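PDB 4AMM: DynE8, which acts as the iterative polyketide synthase of enediyne biosynthesis and is represented here by its acyltransferase domain, which probably loads acyl units onto the carrier domain. Local coordinates for residues G187-D192 / G294-R299; E203-A208 / H275-P280; A288-A293 / D318-L323; S307-A312 / V324-G329. All blocks are in the same frame, centred on the assembly; numbering follows the deposited sequence.

Contact 1: G187-D192 / G294-R299; sequences GALDAD and GRLPWR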
loop_
_atom_site.group_PDB
_atom_site.type_symbol
_atom_site.label_atom_id
_atom_site.label_comp_id
_atom_site.label_asym_id
_atom_site.label_seq_id
_atom_site.Cartn_x
_atom_site.Cartn_y
_atom_site.Cartn_z
ATOM N N GLY A 187 -9.638 11.869 -8.921
ATOM C CA GLY A 187 -10.673 12.462 -9.857
ATOM C C GLY A 187 -10.237 12.635 -11.287
ATOM O O GLY A 187 -10.986 13.250 -12.087
ATOM N N ALA A 188 -9.093 12.079 -11.730
ATOM C CA ALA A 188 -8.666 12.250 -13.125
ATOM C C ALA A 188 -9.443 11.367 -14.131
ATOM O O ALA A 188 -9.522 11.664 -15.349
ATOM C CB ALA A 188 -7.149 12.015 -13.216
ATOM N N LEU A 189 -9.961 10.231 -13.648
ATOM C CA LEU A 189 -10.680 9.279 -14.427
ATOM C C LEU A 189 -11.672 8.509 -13.555
ATOM O O LEU A 189 -11.342 8.114 -12.424
ATOM C CB LEU A 189 -9.657 8.284 -15.022
ATOM C CG LEU A 189 -10.156 7.530 -16.226
ATOM C CD1 LEU A 189 -10.489 8.472 -17.418
ATOM C CD2 LEU A 189 -9.108 6.530 -16.683
ATOM N N ASP A 190 -12.863 8.223 -14.066
ATOM C CA ASP A 190 -13.816 7.514 -13.296
ATOM C C ASP A 190 -13.501 6.039 -13.126
ATOM O O ASP A 190 -12.598 5.462 -13.852
ATOM C CB ASP A 190 -15.288 7.768 -13.761
ATOM C CG ASP A 190 -15.685 6.961 -15.014
ATOM O OD1 ASP A 190 -14.926 6.075 -15.489
ATOM O OD2 ASP A 190 -16.831 7.189 -15.523
ATOM N N ALA A 191 -14.178 5.373 -12.212
ATOM C CA ALA A 191 -13.871 3.977 -11.933
ATOM C C ALA A 191 -14.046 3.081 -13.150
ATOM O O ALA A 191 -13.248 2.160 -13.339
ATOM C CB ALA A 191 -14.725 3.440 -10.738
ATOM N N ASP A 192 -15.104 3.251 -13.956
ATOM C CA ASP A 192 -15.297 2.303 -15.075
ATOM C C ASP A 192 -14.192 2.469 -16.108
ATOM O O ASP A 192 -13.689 1.456 -16.606
ATOM C CB ASP A 192 -16.642 2.551 -15.766
ATOM C CG ASP A 192 -17.837 2.105 -14.936
ATOM O OD1 ASP A 192 -17.751 1.280 -13.969
ATOM O OD2 ASP A 192 -18.938 2.620 -15.285
ATOM N N GLY A 294 -5.533 7.256 -25.020
ATOM C CA GLY A 294 -5.788 8.520 -25.690
ATOM C C GLY A 294 -7.250 8.706 -26.004
ATOM O O GLY A 294 -7.630 9.804 -26.357
ATOM N N ARG A 295 -8.024 7.638 -25.893
ATOM C CA ARG A 295 -9.469 7.612 -26.138
ATOM C C ARG A 295 -10.298 8.000 -24.913
ATOM O O ARG A 295 -11.551 8.046 -24.999
ATOM C CB ARG A 295 -9.896 6.209 -26.575
ATOM C CG ARG A 295 -9.367 5.730 -27.935
ATOM C CD ARG A 295 -9.554 4.223 -28.082
ATOM N NE ARG A 295 -8.969 3.728 -29.336
ATOM C CZ ARG A 295 -8.464 2.503 -29.485
ATOM N NH1 ARG A 295 -8.446 1.641 -28.458
ATOM N NH2 ARG A 295 -7.967 2.135 -30.657
ATOM N N LEU A 296 -9.656 8.336 -23.796
ATOM C CA LEU A 296 -10.437 8.502 -22.546
ATOM C C LEU A 296 -10.574 9.950 -22.172
ATOM O O LEU A 296 -9.690 10.772 -22.407
ATOM C CB LEU A 296 -9.742 7.764 -21.336
ATOM C CG LEU A 296 -9.615 6.293 -21.660
ATOM C CD1 LEU A 296 -8.707 5.667 -20.614
ATOM C CD2 LEU A 296 -10.899 5.607 -21.744
ATOM N N PRO A 297 -11.666 10.262 -21.463
ATOM C CA PRO A 297 -11.970 11.658 -21.089
ATOM C C PRO A 297 -11.236 12.094 -19.794
ATOM O O PRO A 297 -11.865 12.429 -18.770
ATOM C CB PRO A 297 -13.492 11.603 -20.887
ATOM C CG PRO A 297 -13.707 10.229 -20.238
ATOM C CD PRO A 297 -12.693 9.315 -21.009
ATOM N N TRP A 298 -9.927 12.162 -19.870
ATOM C CA TRP A 298 -9.107 12.591 -18.708
ATOM C C TRP A 298 -9.429 13.934 -18.134
ATOM O O TRP A 298 -9.684 14.895 -18.930
ATOM C CB TRP A 298 -7.603 12.643 -19.106
ATOM C CG TRP A 298 -7.061 11.271 -19.460
ATOM C CD1 TRP A 298 -6.916 10.730 -20.716
ATOM C CD2 TRP A 298 -6.584 10.290 -18.542
ATOM N NE1 TRP A 298 -6.423 9.457 -20.642
ATOM C CE2 TRP A 298 -6.215 9.159 -19.315
ATOM C CE3 TRP A 298 -6.512 10.237 -17.146
ATOM C CZ2 TRP A 298 -5.700 7.999 -18.732
ATOM C CZ3 TRP A 298 -6.021 9.060 -16.557
ATOM C CH2 TRP A 298 -5.604 7.968 -17.346
ATOM N N ARG A 299 -9.456 14.051 -16.807
ATOM C CA ARG A 299 -9.557 15.360 -16.132
ATOM C C ARG A 299 -8.318 15.625 -15.304
ATOM O O ARG A 299 -7.606 14.690 -14.921
ATOM C CB ARG A 299 -10.813 15.379 -15.233
ATOM C CG ARG A 299 -12.108 14.910 -15.937
ATOM C CD ARG A 299 -13.402 15.318 -15.239
ATOM N NE ARG A 299 -14.562 14.766 -15.958
ATOM C CZ ARG A 299 -15.843 14.878 -15.577
ATOM N NH1 ARG A 299 -16.170 15.555 -14.472
ATOM N NH2 ARG A 299 -16.807 14.327 -16.315
#
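L189 lays its CD2 methyl over one face of the W298 indole, 4.2 Å from the centroid of the six-membered ring and displaced toward the CH2 and CZ3 rim, a CH-pi contact. With CG anti to the backbone N (chi1 -160°), the leucine forks toward the loop: CD2 also meets L296 CD1 at 4.0 Å, while CD1 touches P297 CD at 4.3 Å. A branched leucine suits this place because each methyl finds a different apolar partner. Beside this cluster the backbones join. R299 N donates to A188 O at 2.8 Å in a nearly straight bond (172° at the hydrogen), and A188 CB stands 3.2 Å from R299 O, close enough that a small residue probably suits the place. The indole is held from further out as well: NE1 donates to A293 O, and the ring rests on P319, V320 and L323 of helix 319-328. Were W298 an alanine, L189 CD2 would probably lose its aromatic cover and A293 O this donor. The inverse gamma turn centred on P297 leads the loop up to this point. Across from it is a short helix-to-helix connection: G187, with positive phi, closes helix 178-185 in a Schellman motif, and D190 N-caps helix 191-206 through D193 N.

Contact 2: E203-A208 / H275-P280; sequences EAMSAA and HAFHSP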
loop_
_atom_site.group_PDB
_atom_site.type_symbol
_atom_site.label_atom_id
_atom_site.label_comp_id
_atom_site.label_asym_id
_atom_site.label_seq_id
_atom_site.Cartn_x
_atom_site.Cartn_y
_atom_site.Cartn_z
ATOM N N GLU A 203 -3.449 -6.433 -20.927
ATOM C CA GLU A 203 -3.369 -7.160 -22.244
ATOM C C GLU A 203 -2.088 -6.710 -22.985
ATOM O O GLU A 203 -1.306 -7.574 -23.467
ATOM C CB GLU A 203 -4.636 -6.883 -23.033
ATOM C CG GLU A 203 -4.635 -7.504 -24.473
ATOM C CD GLU A 203 -5.833 -7.051 -25.361
ATOM O OE1 GLU A 203 -5.846 -5.903 -25.855
ATOM O OE2 GLU A 203 -6.778 -7.847 -25.542
ATOM N N ALA A 204 -1.810 -5.402 -23.006
ATOM C CA ALA A 204 -0.606 -4.900 -23.811
ATOM C C ALA A 204 0.671 -5.473 -23.157
ATOM O O ALA A 204 1.576 -5.981 -23.837
ATOM C CB ALA A 204 -0.569 -3.380 -23.839
ATOM N N MET A 205 0.760 -5.426 -21.849
ATOM C CA MET A 205 1.980 -5.804 -21.145
ATOM C C MET A 205 2.201 -7.311 -21.122
ATOM O O MET A 205 3.318 -7.747 -20.870
ATOM C CB MET A 205 1.988 -5.290 -19.721
ATOM C CG MET A 205 2.096 -3.729 -19.707
ATOM S SD MET A 205 2.058 -2.956 -18.131
ATOM C CE MET A 205 3.610 -3.530 -17.484
ATOM N N SER A 206 1.171 -8.122 -21.371
ATOM C CA SER A 206 1.318 -9.595 -21.367
ATOM C C SER A 206 1.963 -10.109 -22.667
ATOM O O SER A 206 2.476 -11.167 -22.637
ATOM C CB SER A 206 -0.063 -10.242 -21.215
ATOM O OG SER A 206 -0.836 -10.130 -22.392
ATOM N N ALA A 207 2.002 -9.323 -23.722
ATOM C CA ALA A 207 2.694 -9.721 -24.995
ATOM C C ALA A 207 4.133 -10.091 -24.704
ATOM O O ALA A 207 4.793 -9.448 -23.867
ATOM C CB ALA A 207 2.625 -8.581 -25.981
ATOM N N ALA A 208 4.699 -11.091 -25.372
ATOM C CA ALA A 208 6.064 -11.437 -25.140
ATOM C C ALA A 208 7.009 -10.343 -25.500
ATOM O O ALA A 208 6.756 -9.568 -26.461
ATOM C CB ALA A 208 6.364 -12.714 -26.017
ATOM N N HIS A 275 8.947 -11.076 -18.060
ATOM C CA HIS A 275 9.090 -9.786 -18.774
ATOM C C HIS A 275 9.998 -8.897 -18.019
ATOM O O HIS A 275 9.908 -8.863 -16.777
ATOM C CB HIS A 275 7.774 -9.091 -18.863
ATOM C CG HIS A 275 6.718 -9.787 -19.648
ATOM N ND1 HIS A 275 6.015 -10.851 -19.131
ATOM C CD2 HIS A 275 6.207 -9.523 -20.877
ATOM C CE1 HIS A 275 5.080 -11.209 -20.017
ATOM N NE2 HIS A 275 5.230 -10.470 -21.104
ATOM N N ALA A 276 10.809 -8.166 -18.740
ATOM C CA ALA A 276 11.599 -7.060 -18.177
ATOM C C ALA A 276 10.684 -5.841 -18.074
ATOM O O ALA A 276 10.818 -4.886 -18.875
ATOM C CB ALA A 276 12.820 -6.796 -19.081
ATOM N N PHE A 277 9.741 -5.872 -17.099
ATOM C CA PHE A 277 8.884 -4.704 -16.939
ATOM C C PHE A 277 9.763 -3.543 -16.536
ATOM O O PHE A 277 10.849 -3.666 -15.973
ATOM C CB PHE A 277 7.899 -5.032 -15.790
ATOM C CG PHE A 277 6.885 -6.087 -16.131
ATOM C CD1 PHE A 277 6.110 -6.048 -17.320
ATOM C CD2 PHE A 277 6.620 -7.072 -15.226
ATOM C CE1 PHE A 277 5.159 -7.072 -17.570
ATOM C CE2 PHE A 277 5.630 -8.076 -15.497
ATOM C CZ PHE A 277 4.926 -8.036 -16.633
ATOM N N HIS A 278 9.246 -2.371 -16.874
ATOM C CA HIS A 278 9.943 -1.092 -16.545
ATOM C C HIS A 278 11.324 -1.053 -17.122
ATOM O O HIS A 278 12.318 -0.658 -16.502
ATOM C CB HIS A 278 9.886 -0.839 -15.015
ATOM C CG HIS A 278 8.507 -0.561 -14.582
ATOM N ND1 HIS A 278 7.926 0.660 -14.954
ATOM C CD2 HIS A 278 7.536 -1.293 -14.005
ATOM C CE1 HIS A 278 6.672 0.670 -14.530
ATOM N NE2 HIS A 278 6.388 -0.520 -13.971
ATOM N N SER A 279 11.389 -1.392 -18.435
ATOM C CA SER A 279 12.609 -1.327 -19.219
ATOM C C SER A 279 12.171 -0.969 -20.653
ATOM O O SER A 279 11.023 -1.131 -21.020
ATOM C CB SER A 279 13.386 -2.666 -19.197
ATOM O OG SER A 279 12.864 -3.585 -20.168
ATOM N N PRO A 280 13.160 -0.640 -21.504
ATOM C CA PRO A 280 12.884 -0.442 -22.937
ATOM C C PRO A 280 12.247 -1.614 -23.648
ATOM O O PRO A 280 11.648 -1.389 -24.694
ATOM C CB PRO A 280 14.243 -0.114 -23.533
ATOM C CG PRO A 280 14.981 0.576 -22.365
ATOM C CD PRO A 280 14.517 -0.172 -21.125
#
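The H275 imidazole points its NE2 into a group of backbone carbonyls where helix 191-206 runs out. NE2 donates to A207 O at 3.0 Å, a bent bond (131°) that lies in the plane of the imidazole but reaches the oxygen from above its carbonyl plane. H275 NE2 also makes a second, weak bond to S206 O at 3.2 Å. M205 O lies only slightly farther off, 3.3 Å from H275 NE2, but at too poor an angle for a bond. One N-H thus serves two acceptors at a place where helical carbonyls have no further turn to accept from, and this cluster of oxygens would be expected to keep a proton on NE2. A phenylalanine in place of H275 would probably leave A207 O and S206 O without this donor. S206 looks after another carbonyl: its OG turns back to E203 O at 2.8 Å, on the same face from which S206 N arrives. In the loop, S279 OG donates to A276 O at 2.7 Å and itself accepts from L281 N. Apolar contact fills the remainder. H275 CB lies over one face of F277, and the bend of M205 at chi3 (68°) brings CE to 3.6 Å from F277 CD1. H278 bonds to S176 OG and G329 O, consistent with the serine-histidine pair of this acyltransferase family. M205 also rests on L327 of helix 319-328 and Q148 of helix 144-165, while H278 packs on A237 of strand 235-241.

Contact 3: A288-A293 / D318-L323; sequences ALRRAA and DPVEVL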
loop_
_atom_site.group_PDB
_atom_site.type_symbol
_atom_site.label_atom_id
_atom_site.label_comp_id
_atom_site.label_asym_id
_atom_site.label_seq_id
_atom_site.Cartn_x
_atom_site.Cartn_y
_atom_site.Cartn_z
ATOM N N ALA A 288 0.750 0.262 -27.570
ATOM C CA ALA A 288 -0.601 -0.213 -27.512
ATOM C C ALA A 288 -1.380 0.511 -26.381
ATOM O O ALA A 288 -2.556 0.983 -26.535
ATOM C CB ALA A 288 -0.647 -1.764 -27.270
ATOM N N LEU A 289 -0.752 0.723 -25.229
ATOM C CA LEU A 289 -1.367 1.476 -24.164
ATOM C C LEU A 289 -1.683 2.880 -24.626
ATOM O O LEU A 289 -2.764 3.410 -24.229
ATOM C CB LEU A 289 -0.462 1.479 -22.941
ATOM C CG LEU A 289 -1.067 2.124 -21.731
ATOM C CD1 LEU A 289 -2.328 1.387 -21.281
ATOM C CD2 LEU A 289 -0.071 2.234 -20.643
ATOM N N ARG A 290 -0.805 3.486 -25.434
ATOM C CA ARG A 290 -1.141 4.844 -25.901
ATOM C C ARG A 290 -2.494 4.851 -26.607
ATOM O O ARG A 290 -3.282 5.812 -26.442
ATOM C CB ARG A 290 -0.077 5.317 -26.860
ATOM C CG ARG A 290 -0.329 6.775 -27.345
ATOM C CD ARG A 290 0.760 7.248 -28.290
ATOM N NE ARG A 290 2.004 7.619 -27.609
ATOM C CZ ARG A 290 2.234 8.810 -27.053
ATOM N NH1 ARG A 290 1.268 9.738 -27.067
ATOM N NH2 ARG A 290 3.395 9.054 -26.460
ATOM N N ARG A 291 -2.766 3.841 -27.396
ATOM C CA ARG A 291 -4.075 3.855 -28.109
ATOM C C ARG A 291 -5.233 3.833 -27.139
ATOM O O ARG A 291 -6.249 4.571 -27.347
ATOM C CB ARG A 291 -4.192 2.686 -29.065
ATOM C CG ARG A 291 -3.076 2.706 -30.124
ATOM C CD ARG A 291 -3.361 1.705 -31.285
ATOM N NE ARG A 291 -3.401 0.307 -30.797
ATOM C CZ ARG A 291 -2.372 -0.544 -30.765
ATOM N NH1 ARG A 291 -1.170 -0.165 -31.158
ATOM N NH2 ARG A 291 -2.558 -1.778 -30.282
ATOM N N ALA A 292 -5.151 2.999 -26.118
ATOM C CA ALA A 292 -6.252 2.862 -25.174
ATOM C C ALA A 292 -6.386 4.138 -24.366
ATOM O O ALA A 292 -7.493 4.687 -24.172
ATOM C CB ALA A 292 -6.079 1.646 -24.283
ATOM N N ALA A 293 -5.263 4.682 -23.940
ATOM C CA ALA A 293 -5.333 5.870 -23.057
ATOM C C ALA A 293 -5.808 7.142 -23.740
ATOM O O ALA A 293 -6.430 7.979 -23.118
ATOM C CB ALA A 293 -3.942 6.137 -22.368
ATOM N N ASP A 318 0.384 15.707 -19.083
ATOM C CA ASP A 318 -0.466 14.971 -20.036
ATOM C C ASP A 318 -0.479 13.502 -19.586
ATOM O O ASP A 318 0.557 12.863 -19.618
ATOM C CB ASP A 318 0.101 15.091 -21.454
ATOM C CG ASP A 318 -0.723 14.365 -22.511
ATOM O OD1 ASP A 318 -1.474 13.402 -22.209
ATOM O OD2 ASP A 318 -0.637 14.790 -23.693
ATOM N N PRO A 319 -1.626 13.018 -19.081
ATOM C CA PRO A 319 -1.682 11.659 -18.491
ATOM C C PRO A 319 -1.335 10.601 -19.538
ATOM O O PRO A 319 -0.782 9.570 -19.156
ATOM C CB PRO A 319 -3.129 11.503 -18.036
ATOM C CG PRO A 319 -3.855 12.601 -18.936
ATOM C CD PRO A 319 -2.954 13.692 -19.043
ATOM N N VAL A 320 -1.668 10.777 -20.819
ATOM C CA VAL A 320 -1.324 9.823 -21.825
ATOM C C VAL A 320 0.201 9.733 -21.915
ATOM O O VAL A 320 0.782 8.598 -21.908
ATOM C CB VAL A 320 -1.887 10.225 -23.180
ATOM C CG1 VAL A 320 -1.394 9.238 -24.214
ATOM C CG2 VAL A 320 -3.388 10.203 -23.127
ATOM N N GLU A 321 0.909 10.845 -21.950
ATOM C CA GLU A 321 2.349 10.757 -22.067
ATOM C C GLU A 321 2.971 10.092 -20.815
ATOM O O GLU A 321 3.941 9.344 -20.960
ATOM C CB GLU A 321 2.962 12.166 -22.232
ATOM C CG GLU A 321 2.480 12.946 -23.494
ATOM C CD GLU A 321 2.643 12.145 -24.786
ATOM O OE1 GLU A 321 3.610 11.346 -24.903
ATOM O OE2 GLU A 321 1.788 12.287 -25.693
ATOM N N VAL A 322 2.481 10.456 -19.638
ATOM C CA VAL A 322 3.076 9.960 -18.400
ATOM C C VAL A 322 2.803 8.480 -18.314
ATOM O O VAL A 322 3.762 7.686 -17.988
ATOM C CB VAL A 322 2.466 10.660 -17.165
ATOM C CG1 VAL A 322 2.977 10.048 -15.846
ATOM C CG2 VAL A 322 2.868 12.103 -17.091
ATOM N N LEU A 323 1.609 7.998 -18.609
ATOM C CA LEU A 323 1.283 6.560 -18.430
ATOM C C LEU A 323 1.958 5.787 -19.520
ATOM O O LEU A 323 2.184 4.579 -19.329
ATOM C CB LEU A 323 -0.272 6.328 -18.350
ATOM C CG LEU A 323 -0.813 6.951 -17.060
ATOM C CD1 LEU A 323 -2.307 6.653 -16.961
ATOM C CD2 LEU A 323 -0.089 6.436 -15.746
#
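A293 and V320 mark the tight end of this contact, with their CA atoms 5.8 Å apart. The valine sets CG2 against the last turn of the opposing segment, 4.2 Å from A293 CB and 3.8 Å from A293 O; alanine suits the spot because its small methyl lets the helices come close. V320 holds CG1 anti to its own backbone N (chi1 175°), and that branch reaches the other way, 4.1 Å from R290 CG, so one beta-branched residue covers both neighbours. On the buried side, too, L289 CD2 lies 3.5 Å from L323 O. The solvent side is of another character. R290 extends from the backbone and then bends at chi3, which swings its guanidinium across V320 to E321. NH1 meets E321 OE2 at 2.9 Å and NH2 meets E321 OE1 at 2.8 Å, an end-on, two-pronged salt bridge using the syn side of both carboxylate oxygens. The two planes are turned 37° apart, so the grip is somewhat twisted. Long, flexible side chains suit this exposed rim, where they reach past V320 to each other. The axes of segments 288-293 and 319-323 approach to 9.6 Å and run 154° apart. L289 also rests on L197 of helix 191-206, and the parent helices 283-294 and 319-328 form an antiparallel helix pair of the acyltransferase domain.

Contact 4: S307-A312 / V324-G329; sequences STVTGA and VRQLTG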
loop_
_atom_site.group_PDB
_atom_site.type_symbol
_atom_site.label_atom_id
_atom_site.label_comp_id
_atom_site.label_asym_id
_atom_site.label_seq_id
_atom_site.Cartn_x
_atom_site.Cartn_y
_atom_site.Cartn_z
ATOM N N SER A 307 3.833 11.112 -8.107
ATOM C CA SER A 307 3.977 10.163 -9.222
ATOM C C SER A 307 5.240 9.324 -9.013
ATOM O O SER A 307 6.327 9.792 -8.780
ATOM C CB SER A 307 4.130 10.958 -10.477
ATOM O OG SER A 307 4.334 10.054 -11.613
ATOM N N THR A 308 5.034 8.024 -9.239
ATOM C CA THR A 308 6.166 7.083 -9.358
ATOM C C THR A 308 6.666 6.977 -10.792
ATOM O O THR A 308 7.576 6.180 -11.081
ATOM C CB THR A 308 5.850 5.675 -8.826
ATOM O OG1 THR A 308 4.863 5.013 -9.607
ATOM C CG2 THR A 308 5.459 5.759 -7.349
ATOM N N VAL A 309 6.171 7.833 -11.680
ATOM C CA VAL A 309 6.778 7.953 -13.036
ATOM C C VAL A 309 7.782 9.094 -13.040
ATOM O O VAL A 309 8.896 8.994 -13.458
ATOM C CB VAL A 309 5.709 8.206 -14.118
ATOM C CG1 VAL A 309 6.357 8.192 -15.507
ATOM C CG2 VAL A 309 4.635 7.155 -14.060
ATOM N N THR A 310 7.339 10.245 -12.497
ATOM C CA THR A 310 8.179 11.473 -12.479
ATOM C C THR A 310 8.909 11.669 -11.205
ATOM O O THR A 310 9.938 12.380 -11.182
ATOM C CB THR A 310 7.354 12.712 -12.715
ATOM O OG1 THR A 310 6.447 12.853 -11.652
ATOM C CG2 THR A 310 6.552 12.601 -14.031
ATOM N N GLY A 311 8.526 10.975 -10.137
ATOM C CA GLY A 311 9.110 11.222 -8.832
ATOM C C GLY A 311 8.846 12.639 -8.306
ATOM O O GLY A 311 9.655 13.169 -7.492
ATOM N N ALA A 312 7.758 13.205 -8.778
ATOM C CA ALA A 312 7.345 14.594 -8.431
ATOM C C ALA A 312 5.891 14.592 -8.301
ATOM O O ALA A 312 5.127 13.707 -8.656
ATOM C CB ALA A 312 7.774 15.571 -9.554
ATOM N N VAL A 324 2.320 6.348 -20.661
ATOM C CA VAL A 324 3.064 5.621 -21.700
ATOM C C VAL A 324 4.501 5.516 -21.275
ATOM O O VAL A 324 5.038 4.356 -21.288
ATOM C CB VAL A 324 2.909 6.328 -23.103
ATOM C CG1 VAL A 324 3.850 5.748 -24.055
ATOM C CG2 VAL A 324 1.445 6.116 -23.646
ATOM N N ARG A 325 5.204 6.576 -20.922
ATOM C CA ARG A 325 6.581 6.445 -20.463
ATOM C C ARG A 325 6.701 5.705 -19.145
ATOM O O ARG A 325 7.816 5.267 -18.822
ATOM C CB ARG A 325 7.344 7.765 -20.488
ATOM C CG ARG A 325 6.978 8.711 -19.412
ATOM C CD ARG A 325 8.048 9.824 -19.459
ATOM N NE ARG A 325 7.788 10.913 -18.494
ATOM C CZ ARG A 325 6.987 11.950 -18.707
ATOM N NH1 ARG A 325 6.351 12.153 -19.847
ATOM N NH2 ARG A 325 6.924 12.886 -17.738
ATOM N N GLN A 326 5.628 5.551 -18.392
ATOM C CA GLN A 326 5.648 4.676 -17.184
ATOM C C GLN A 326 6.141 3.312 -17.558
ATOM O O GLN A 326 6.872 2.750 -16.732
ATOM C CB GLN A 326 4.283 4.526 -16.635
ATOM C CG GLN A 326 4.229 3.646 -15.362
ATOM C CD GLN A 326 2.925 3.667 -14.647
ATOM O OE1 GLN A 326 1.888 3.385 -15.255
ATOM N NE2 GLN A 326 2.924 4.005 -13.374
ATOM N N LEU A 327 5.791 2.803 -18.714
ATOM C CA LEU A 327 6.060 1.375 -18.949
ATOM C C LEU A 327 7.519 1.118 -19.252
ATOM O O LEU A 327 7.995 0.023 -18.942
ATOM C CB LEU A 327 5.223 0.876 -20.079
ATOM C CG LEU A 327 3.871 0.250 -19.676
ATOM C CD1 LEU A 327 2.959 1.020 -18.778
ATOM C CD2 LEU A 327 3.114 -0.159 -20.898
ATOM N N THR A 328 8.237 2.106 -19.834
ATOM C CA THR A 328 9.596 1.892 -20.197
ATOM C C THR A 328 10.610 2.355 -19.154
ATOM O O THR A 328 11.736 1.961 -19.112
ATOM C CB THR A 328 9.918 2.588 -21.532
ATOM O OG1 THR A 328 9.400 3.906 -21.432
ATOM C CG2 THR A 328 9.176 1.860 -22.687
ATOM N N GLY A 329 10.177 3.363 -18.377
ATOM C CA GLY A 329 11.007 3.984 -17.350
ATOM C C GLY A 329 10.907 3.289 -15.978
ATOM O O GLY A 329 10.012 2.450 -15.744
HETATM O O HOH W 1 5.471 3.774 -12.093
HETATM O O HOH W 2 9.480 10.962 -16.189
#
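V309 is the side chain most deeply engaged, and it meets both R325 and Q326. Its two methyls divide the work: CG1, anti to the backbone N (chi1 -175°), approaches R325 CG at 4.0 Å, while CG2 sits against the extended chain of Q326, 3.7 Å from CB and 3.6 Å from NE2. A valine suits the place because its forked, rigid end can cover two consecutive residues of the helix. Polar atoms cross by way of water. Q326 NE2 donates at 2.9 Å to a water that in turn donates to T308 OG1 at 2.8 Å. R325 NE donates at 2.9 Å to a second water, in the plane of the guanidinium, and that water bonds only weakly to V309 O. R325 NH2 passes T310 CG2 at 3.7 Å. The loop itself is shaped by S307, whose OG accepts from V309 N and T310 N, an ST turn and ST motif. T308 OG1 also bonds to G174 O and Q326 NE2 weakly to S176 O, so the contact flanks the probable nucleophile elbow, the strand-turn-helix serine motif of this acyltransferase family.

The four contacts form a connected group in the acyltransferase domain, with contact 3 touching each of the other three. Contacts 1 and 2 use the two ends of helix 191-206, their centres about 23 Å apart, and contact 2 is nested within the chain loop that contact 1 closes. Contacts 3 and 4 share helix 319-328, with centres about 11 Å apart, and their segments alternate along the chain. Contact 3 also alternates with contact 1, whereas contact 2 closes before contacts 3 and 4 open. Helices 191-206, 283-294 and 319-328 pack against one another, and contacts 2 and 4 join where this helix group approaches the probable active-site serine.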